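Local structure of acyl-coenzyme A oxidase acox-1.1 (Caenorhabditis elegans, 5K3H) at residues 338-341 and 342-346; 401-404 and 405-409; 597-600 and 601-605. The protein catalyses the first, desaturating step of peroxisomal beta-oxidation, using FAD and oxygen to turn acyl-CoA into (2E)-enoyl-CoA with release of hydrogen peroxide. All coordinates share one frame; numbering follows the deposited sequence.

Contact 1 of 3, residues 338-341 and 342-346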
loop_
_atom_site.group_PDB
_atom_site.type_symbol
_atom_site.label_atom_id
_atom_site.label_comp_id
_atom_site.label_asym_id
_atom_site.label_seq_id
_atom_site.Cartn_x
_atom_site.Cartn_y
_atom_site.Cartn_z
ATOM N N GLN B 338 -2.621 22.597 -5.971
ATOM C CA GLN B 338 -1.189 22.329 -5.866
ATOM C C GLN B 338 -0.947 21.012 -5.153
ATOM O O GLN B 338 -0.039 20.241 -5.494
ATOM C CB GLN B 338 -0.503 23.459 -5.112
ATOM C CG GLN B 338 1.017 23.320 -5.088
ATOM C CD GLN B 338 1.667 24.328 -4.182
ATOM O OE1 GLN B 338 1.516 24.279 -2.966
ATOM N NE2 GLN B 338 2.374 25.278 -4.778
ATOM N N THR B 339 -1.782 20.742 -4.169
ATOM C CA THR B 339 -1.710 19.533 -3.370
ATOM C C THR B 339 -1.917 18.285 -4.219
ATOM O O THR B 339 -1.242 17.272 -4.007
ATOM C CB THR B 339 -2.754 19.699 -2.258
ATOM O OG1 THR B 339 -2.101 20.033 -1.012
ATOM C CG2 THR B 339 -3.720 18.542 -2.167
ATOM N N GLN B 340 -2.819 18.345 -5.207
ATOM C CA GLN B 340 -3.043 17.208 -6.109
ATOM C C GLN B 340 -1.909 17.071 -7.124
ATOM O O GLN B 340 -1.426 15.961 -7.398
ATOM C CB GLN B 340 -4.361 17.383 -6.859
ATOM C CG GLN B 340 -4.860 16.159 -7.616
ATOM C CD GLN B 340 -5.652 15.200 -6.742
ATOM O OE1 GLN B 340 -5.512 15.176 -5.512
ATOM N NE2 GLN B 340 -6.518 14.422 -7.373
ATOM N N GLN B 341 -1.473 18.196 -7.693
ATOM C CA GLN B 341 -0.356 18.167 -8.621
ATOM C C GLN B 341 0.898 17.617 -7.945
ATOM O O GLN B 341 1.633 16.818 -8.540
ATOM C CB GLN B 341 -0.115 19.578 -9.158
ATOM C CG GLN B 341 -1.337 20.162 -9.870
ATOM C CD GLN B 341 -1.086 21.542 -10.462
ATOM O OE1 GLN B 341 0.027 22.078 -10.372
ATOM N NE2 GLN B 341 -2.106 22.114 -11.094
ATOM N N HIS B 342 1.133 18.013 -6.685
ATOM C CA HIS B 342 2.317 17.571 -5.967
ATOM C C HIS B 342 2.314 16.066 -5.752
ATOM O O HIS B 342 3.388 15.448 -5.658
ATOM C CB HIS B 342 2.416 18.317 -4.632
ATOM C CG HIS B 342 3.659 18.013 -3.843
ATOM N ND1 HIS B 342 3.641 17.280 -2.671
ATOM C CD2 HIS B 342 4.955 18.351 -4.050
ATOM C CE1 HIS B 342 4.871 17.185 -2.191
ATOM N NE2 HIS B 342 5.688 17.819 -3.011
ATOM N N ARG B 343 1.140 15.452 -5.652
ATOM C CA ARG B 343 1.088 14.020 -5.396
ATOM C C ARG B 343 0.962 13.190 -6.675
ATOM O O ARG B 343 0.938 11.956 -6.596
ATOM C CB ARG B 343 -0.070 13.708 -4.431
ATOM C CG ARG B 343 -1.420 13.559 -5.108
ATOM C CD ARG B 343 -2.560 13.663 -4.120
ATOM N NE ARG B 343 -2.346 12.811 -2.973
ATOM C CZ ARG B 343 -3.241 12.617 -2.005
ATOM N NH1 ARG B 343 -4.425 13.227 -2.060
ATOM N NH2 ARG B 343 -2.944 11.814 -0.978
ATOM N N LEU B 344 0.919 13.827 -7.849
ATOM C CA LEU B 344 0.851 13.133 -9.127
ATOM C C LEU B 344 2.054 13.412 -10.015
ATOM O O LEU B 344 2.690 12.463 -10.494
ATOM C CB LEU B 344 -0.439 13.536 -9.886
ATOM C CG LEU B 344 -1.856 13.158 -9.405
ATOM C CD1 LEU B 344 -2.840 13.839 -10.295
ATOM C CD2 LEU B 344 -2.119 11.634 -9.388
ATOM N N PHE B 345 2.373 14.694 -10.278
ATOM C CA PHE B 345 3.314 15.039 -11.345
ATOM C C PHE B 345 4.733 14.557 -11.052
ATOM O O PHE B 345 5.441 14.170 -11.990
ATOM C CB PHE B 345 3.340 16.544 -11.628
ATOM C CG PHE B 345 2.021 17.117 -12.086
ATOM C CD1 PHE B 345 0.972 16.292 -12.474
ATOM C CD2 PHE B 345 1.804 18.500 -12.042
ATOM C CE1 PHE B 345 -0.247 16.833 -12.851
ATOM C CE2 PHE B 345 0.607 19.039 -12.413
ATOM C CZ PHE B 345 -0.427 18.211 -12.820
ATOM N N PRO B 346 5.218 14.575 -9.805
ATOM C CA PRO B 346 6.556 14.031 -9.576
ATOM C C PRO B 346 6.672 12.559 -9.924
ATOM O O PRO B 346 7.784 12.088 -10.182
ATOM C CB PRO B 346 6.793 14.296 -8.079
ATOM C CG PRO B 346 5.933 15.469 -7.746
ATOM C CD PRO B 346 4.698 15.224 -8.578
HETATM O O HOH W 1 0.874 16.612 -1.703
#

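Contact 2 of 3, residues 401-404 and 405-409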
loop_
_atom_site.group_PDB
_atom_site.type_symbol
_atom_site.label_atom_id
_atom_site.label_comp_id
_atom_site.label_asym_id
_atom_site.label_seq_id
_atom_site.Cartn_x
_atom_site.Cartn_y
_atom_site.Cartn_z
ATOM N N GLY B 401 4.410 5.705 -5.569
ATOM C CA GLY B 401 3.651 6.533 -6.498
ATOM C C GLY B 401 2.270 5.991 -6.817
ATOM O O GLY B 401 1.296 6.743 -6.851
ATOM N N ILE B 402 2.153 4.675 -6.990
ATOM C CA ILE B 402 0.848 4.072 -7.251
ATOM C C ILE B 402 -0.091 4.333 -6.079
ATOM O O ILE B 402 -1.289 4.579 -6.265
ATOM C CB ILE B 402 0.997 2.560 -7.514
ATOM C CG1 ILE B 402 1.807 2.282 -8.775
ATOM C CG2 ILE B 402 -0.378 1.916 -7.665
ATOM C CD1 ILE B 402 2.187 0.868 -8.905
ATOM N N GLU B 403 0.442 4.301 -4.851
ATOM C CA GLU B 403 -0.380 4.594 -3.677
ATOM C C GLU B 403 -0.804 6.061 -3.637
ATOM O O GLU B 403 -1.976 6.360 -3.377
ATOM C CB GLU B 403 0.379 4.230 -2.402
ATOM C CG GLU B 403 -0.476 4.142 -1.151
ATOM C CD GLU B 403 -1.525 3.031 -1.203
ATOM O OE1 GLU B 403 -1.232 1.945 -1.770
ATOM O OE2 GLU B 403 -2.658 3.246 -0.686
ATOM N N GLN B 404 0.112 6.989 -3.945
ATOM C CA GLN B 404 -0.280 8.394 -4.056
ATOM C C GLN B 404 -1.363 8.579 -5.106
ATOM O O GLN B 404 -2.311 9.344 -4.898
ATOM C CB GLN B 404 0.934 9.253 -4.381
ATOM C CG GLN B 404 1.878 9.380 -3.215
ATOM C CD GLN B 404 1.200 9.951 -1.978
ATOM O OE1 GLN B 404 0.526 10.975 -2.038
ATOM N NE2 GLN B 404 1.376 9.288 -0.849
ATOM N N ALA B 405 -1.246 7.865 -6.234
ATOM C CA ALA B 405 -2.267 7.900 -7.283
ATOM C C ALA B 405 -3.609 7.365 -6.779
ATOM O O ALA B 405 -4.670 7.921 -7.096
ATOM C CB ALA B 405 -1.793 7.100 -8.499
ATOM N N ARG B 406 -3.596 6.274 -6.003
ATOM C CA ARG B 406 -4.862 5.799 -5.454
ATOM C C ARG B 406 -5.517 6.865 -4.567
ATOM O O ARG B 406 -6.713 7.150 -4.698
ATOM C CB ARG B 406 -4.669 4.498 -4.672
ATOM C CG ARG B 406 -6.018 3.890 -4.340
ATOM C CD ARG B 406 -5.931 2.816 -3.315
ATOM N NE ARG B 406 -5.194 3.268 -2.126
ATOM C CZ ARG B 406 -5.719 3.987 -1.134
ATOM N NH1 ARG B 406 -6.997 4.342 -1.169
ATOM N NH2 ARG B 406 -4.965 4.351 -0.101
ATOM N N MET B 407 -4.741 7.444 -3.637
ATOM C CA MET B 407 -5.246 8.492 -2.742
ATOM C C MET B 407 -5.716 9.729 -3.511
ATOM O O MET B 407 -6.735 10.333 -3.160
ATOM C CB MET B 407 -4.150 8.853 -1.742
ATOM C CG MET B 407 -3.948 7.807 -0.656
ATOM S SD MET B 407 -2.446 8.029 0.317
ATOM C CE MET B 407 -2.198 6.344 0.891
ATOM N N ALA B 408 -5.023 10.093 -4.594
ATOM C CA ALA B 408 -5.460 11.233 -5.391
ATOM C C ALA B 408 -6.862 11.049 -5.970
ATOM O O ALA B 408 -7.464 12.028 -6.437
ATOM C CB ALA B 408 -4.465 11.492 -6.519
ATOM N N CYS B 409 -7.371 9.818 -5.999
ATOM C CA CYS B 409 -8.705 9.513 -6.507
ATOM C C CYS B 409 -9.812 9.615 -5.457
ATOM O O CYS B 409 -10.987 9.485 -5.816
ATOM C CB CYS B 409 -8.710 8.114 -7.133
ATOM S SG CYS B 409 -7.792 8.020 -8.695
#

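Contact 3 of 3, residues 597-600 and 601-605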
loop_
_atom_site.group_PDB
_atom_site.type_symbol
_atom_site.label_atom_id
_atom_site.label_comp_id
_atom_site.label_asym_id
_atom_site.label_seq_id
_atom_site.Cartn_x
_atom_site.Cartn_y
_atom_site.Cartn_z
ATOM N N ARG B 597 12.562 24.488 -3.487
ATOM C CA ARG B 597 11.116 24.453 -3.258
ATOM C C ARG B 597 10.359 25.303 -4.270
ATOM O O ARG B 597 9.315 24.890 -4.781
ATOM C CB ARG B 597 10.790 24.929 -1.845
ATOM C CG ARG B 597 11.305 24.049 -0.761
ATOM C CD ARG B 597 11.012 24.640 0.604
ATOM N NE ARG B 597 11.440 23.743 1.672
ATOM C CZ ARG B 597 12.389 24.017 2.567
ATOM N NH1 ARG B 597 13.019 25.192 2.540
ATOM N NH2 ARG B 597 12.689 23.117 3.508
ATOM N N ASP B 598 10.842 26.522 -4.531
ATOM C CA ASP B 598 10.194 27.386 -5.523
ATOM C C ASP B 598 10.244 26.772 -6.915
ATOM O O ASP B 598 9.270 26.847 -7.661
ATOM C CB ASP B 598 10.858 28.755 -5.522
ATOM C CG ASP B 598 10.687 29.466 -4.204
ATOM O OD1 ASP B 598 9.737 29.143 -3.444
ATOM O OD2 ASP B 598 11.534 30.339 -3.911
ATOM N N GLN B 599 11.374 26.164 -7.282
ATOM C CA GLN B 599 11.463 25.453 -8.551
ATOM C C GLN B 599 10.475 24.296 -8.590
ATOM O O GLN B 599 9.884 24.004 -9.640
ATOM C CB GLN B 599 12.879 24.916 -8.756
ATOM C CG GLN B 599 13.918 25.991 -8.787
ATOM C CD GLN B 599 13.755 26.889 -9.949
ATOM O OE1 GLN B 599 13.978 26.478 -11.091
ATOM N NE2 GLN B 599 13.321 28.131 -9.686
ATOM N N LEU B 600 10.328 23.593 -7.463
ATOM C CA LEU B 600 9.381 22.492 -7.397
ATOM C C LEU B 600 7.970 22.986 -7.689
ATOM O O LEU B 600 7.274 22.439 -8.560
ATOM C CB LEU B 600 9.468 21.794 -6.032
ATOM C CG LEU B 600 8.340 20.823 -5.665
ATOM C CD1 LEU B 600 8.225 19.692 -6.663
ATOM C CD2 LEU B 600 8.592 20.246 -4.277
ATOM N N TYR B 601 7.529 24.021 -6.965
ATOM C CA TYR B 601 6.192 24.558 -7.184
ATOM C C TYR B 601 6.044 25.184 -8.571
ATOM O O TYR B 601 4.971 25.076 -9.181
ATOM C CB TYR B 601 5.864 25.542 -6.066
ATOM C CG TYR B 601 5.965 24.856 -4.724
ATOM C CD1 TYR B 601 5.389 23.609 -4.534
ATOM C CD2 TYR B 601 6.630 25.439 -3.654
ATOM C CE1 TYR B 601 5.483 22.944 -3.316
ATOM C CE2 TYR B 601 6.733 24.786 -2.429
ATOM C CZ TYR B 601 6.154 23.536 -2.275
ATOM O OH TYR B 601 6.221 22.866 -1.093
ATOM N N PHE B 602 7.113 25.798 -9.105
ATOM C CA PHE B 602 7.052 26.344 -10.455
ATOM C C PHE B 602 6.849 25.249 -11.499
ATOM O O PHE B 602 5.986 25.371 -12.370
ATOM C CB PHE B 602 8.314 27.149 -10.777
ATOM C CG PHE B 602 8.352 27.656 -12.205
ATOM C CD1 PHE B 602 7.689 28.833 -12.558
ATOM C CD2 PHE B 602 9.020 26.943 -13.196
ATOM C CE1 PHE B 602 7.721 29.308 -13.862
ATOM C CE2 PHE B 602 9.043 27.393 -14.511
ATOM C CZ PHE B 602 8.400 28.577 -14.847
ATOM N N TYR B 603 7.629 24.163 -11.436
ATOM C CA TYR B 603 7.512 23.160 -12.494
ATOM C C TYR B 603 6.247 22.313 -12.366
ATOM O O TYR B 603 5.772 21.794 -13.380
ATOM C CB TYR B 603 8.753 22.262 -12.547
ATOM C CG TYR B 603 9.913 22.899 -13.296
ATOM C CD1 TYR B 603 9.938 22.924 -14.675
ATOM C CD2 TYR B 603 10.966 23.515 -12.604
ATOM C CE1 TYR B 603 10.996 23.515 -15.358
ATOM C CE2 TYR B 603 12.022 24.126 -13.269
ATOM C CZ TYR B 603 12.040 24.119 -14.647
ATOM O OH TYR B 603 13.097 24.716 -15.325
ATOM N N LEU B 604 5.639 22.227 -11.183
ATOM C CA LEU B 604 4.297 21.659 -11.117
ATOM C C LEU B 604 3.356 22.388 -12.082
ATOM O O LEU B 604 2.735 21.769 -12.958
ATOM C CB LEU B 604 3.762 21.755 -9.689
ATOM C CG LEU B 604 4.407 20.848 -8.631
ATOM C CD1 LEU B 604 3.791 21.086 -7.224
ATOM C CD2 LEU B 604 4.353 19.350 -9.069
ATOM N N GLN B 605 3.288 23.717 -11.965
ATOM C CA GLN B 605 2.461 24.531 -12.850
ATOM C C GLN B 605 2.893 24.394 -14.314
ATOM O O GLN B 605 2.054 24.396 -15.228
ATOM C CB GLN B 605 2.555 25.989 -12.369
ATOM C CG GLN B 605 2.281 27.098 -13.412
ATOM C CD GLN B 605 3.542 27.481 -14.226
ATOM O OE1 GLN B 605 4.670 27.418 -13.711
ATOM N NE2 GLN B 605 3.343 27.894 -15.499
#

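Contact 1 of 3, residues 338-341 and 342-346
His342 N reaches back one turn to Gln338 O at 2.8 Å and starts the backbone ladder at the beginning of helix 338-367. The next rung is poor: Arg343 N has only weak hydrogen bonds to Thr339 O and Gln340 O. Gln341 O then takes two donors, Phe345 N at 2.8 Å in the carbonyl plane and Leu344 N at 3.2 Å from well above it. Pro346 has no N-H to give, and where the helix kinks it sets its ring carbon CD 3.5 Å from that same Gln341 O.

Among the side chains, Gln341 and Phe345 meet most fully. The ring of Phe345 lies with one face over Gln341 CA, while its CE2 comes within 3.4 Å of Gln341 CG. The extended side chain carries the amide on past CE2, its plane turned 29° from the ring, and its NE2 is held by Leu335 O. Arg343 starts from the cramped position between backbone N and carbonyl carbon (chi1 84°), which lays its CD 3.6 Å from Gln340 OE1; the amide's other end, NE2, is bonded to Ala408 O and Ser317 OG. On the His342 side, a water sits in the plane of the imidazole 3.0 Å from ND1 and donates to Thr339 O, tying ring to backbone. Gln340, Gln341, His342 and Arg343 belong to the FAD site shared between the subunits.

Around this turn, Arg343 and Leu344 pack on helix 382-408, and Leu344 also on helix 300-319. Gln341 and Phe345 face helix 590-616, whereas Gln338 bonds through its side chain to Val529 N of the second subunit.

Contact 2 of 3, residues 401-404 and 405-409
The guanidinium of Arg406 meets Glu403 edge-on, with the carboxylate carbon CD lying in its plane. Two nitrogens of that edge grip a single oxygen: Arg406 NH2 is 2.6 Å from Glu403 OE2, and Arg406 NE is 2.9 Å from Glu403 OE2. The grip is uneven, because NH2 arrives nearly in line with the C-O bond while NE comes from above the carboxylate plane, and the two flat groups stand 50° apart. Both side chains leave the helix alongside each other. Glu403 CG is anti to its own nitrogen (chi1 -165°) and the chain then folds at chi2, which brings OE2 round to the arginine one turn on.

Met407 adds an apolar contact, its methyl CE resting 3.5 Å from Glu403 CG. Beneath these side chains the alpha-helical ladder is regular: Met407 N bonds to Glu403 O at 3.0 Å, nearly straight at 173°, and Ala408 N to Gln404 O at 2.8 Å.

With an alanine at Glu403, the buried Arg406 would probably lose the carboxylate that fixes its NE and NH2, leaving its charge without this mate and the guanidinium free to turn.

This is the last part of helix 382-408. Ala405 lies against Ala309 and Ala313 of helix 300-319, Ile402 and Glu403 against helix 420-428, and Gln404, of the ATP site shared between subunits, against Arg343 and Phe347 of helix 338-367. Toward the second subunit, Arg406 packs on its Ile428 and Met407 on its His396.

Contact 3 of 3, residues 597-600 and 601-605
Arg597 and Tyr601 sit one turn apart on helix 590-616, a regular alpha helix in the helical C-terminal part of the acyl-CoA oxidase fold. Tyr601 N bonds to Arg597 O at 3.0 Å with an N-H...O angle of 169°, and the tyrosine ring meets the same carbonyl obliquely, its CD2 lying 3.0 Å from Arg597 O. Arg597 CB also touches the ring, 4.1 Å from Tyr601 CE2. Beside them Leu600 and Leu604 make a small apolar pair, Leu600 CD1 to Leu604 CG at 4.4 Å, and their backbones are joined by the bond from Leu604 N to Leu600 O. On another side of the helix Gln599 and Tyr603 run alongside each other, the amide plane steeply inclined to the ring at 78°. Tyr603 turns its edge toward Gln599 O, and this carbonyl also accepts the backbone N-H of Tyr603.

The next shell holds these groups in place. Helix 557-577 takes Leu600 through Leu569 and Leu576, and His568 from the same helix meets the Tyr603 ring with nearly parallel planes. Leu600 also reaches His342, and Leu604 reaches Gln341, so the leucines pack against helix 338-367 at residues of the FAD site. At the dimer interface, Tyr601 OH hydrogen-bonds to Glu530 of the second subunit; Arg597 forms salt bridges with Asp594 and with Glu584 of the second subunit.

With CG anti to the backbone nitrogen (chi1 176°), the exposed Phe602 lays its ring beside its neighbour, and Phe602 CD2 stands 3.9 Å above the plane of the Tyr603 ring, over its centre.

In the fold
All three contacts are successive turns of single helices, but they lie at different depths. Contacts 1 and 2 are buried, whereas contact 3 is only partly so. Contact 1 lies between the others and touches both, meeting contact 2 through polar and packing contacts and contact 3 through packing. Contacts 2 and 3 themselves do not touch, their nearest atoms being about 12 Å apart. Chemistry follows place: amides, a histidine and an arginine in the flavin-site turn, an ion pair in contact 2, aromatic rings and leucines on the outer helix. Each also reaches the second subunit.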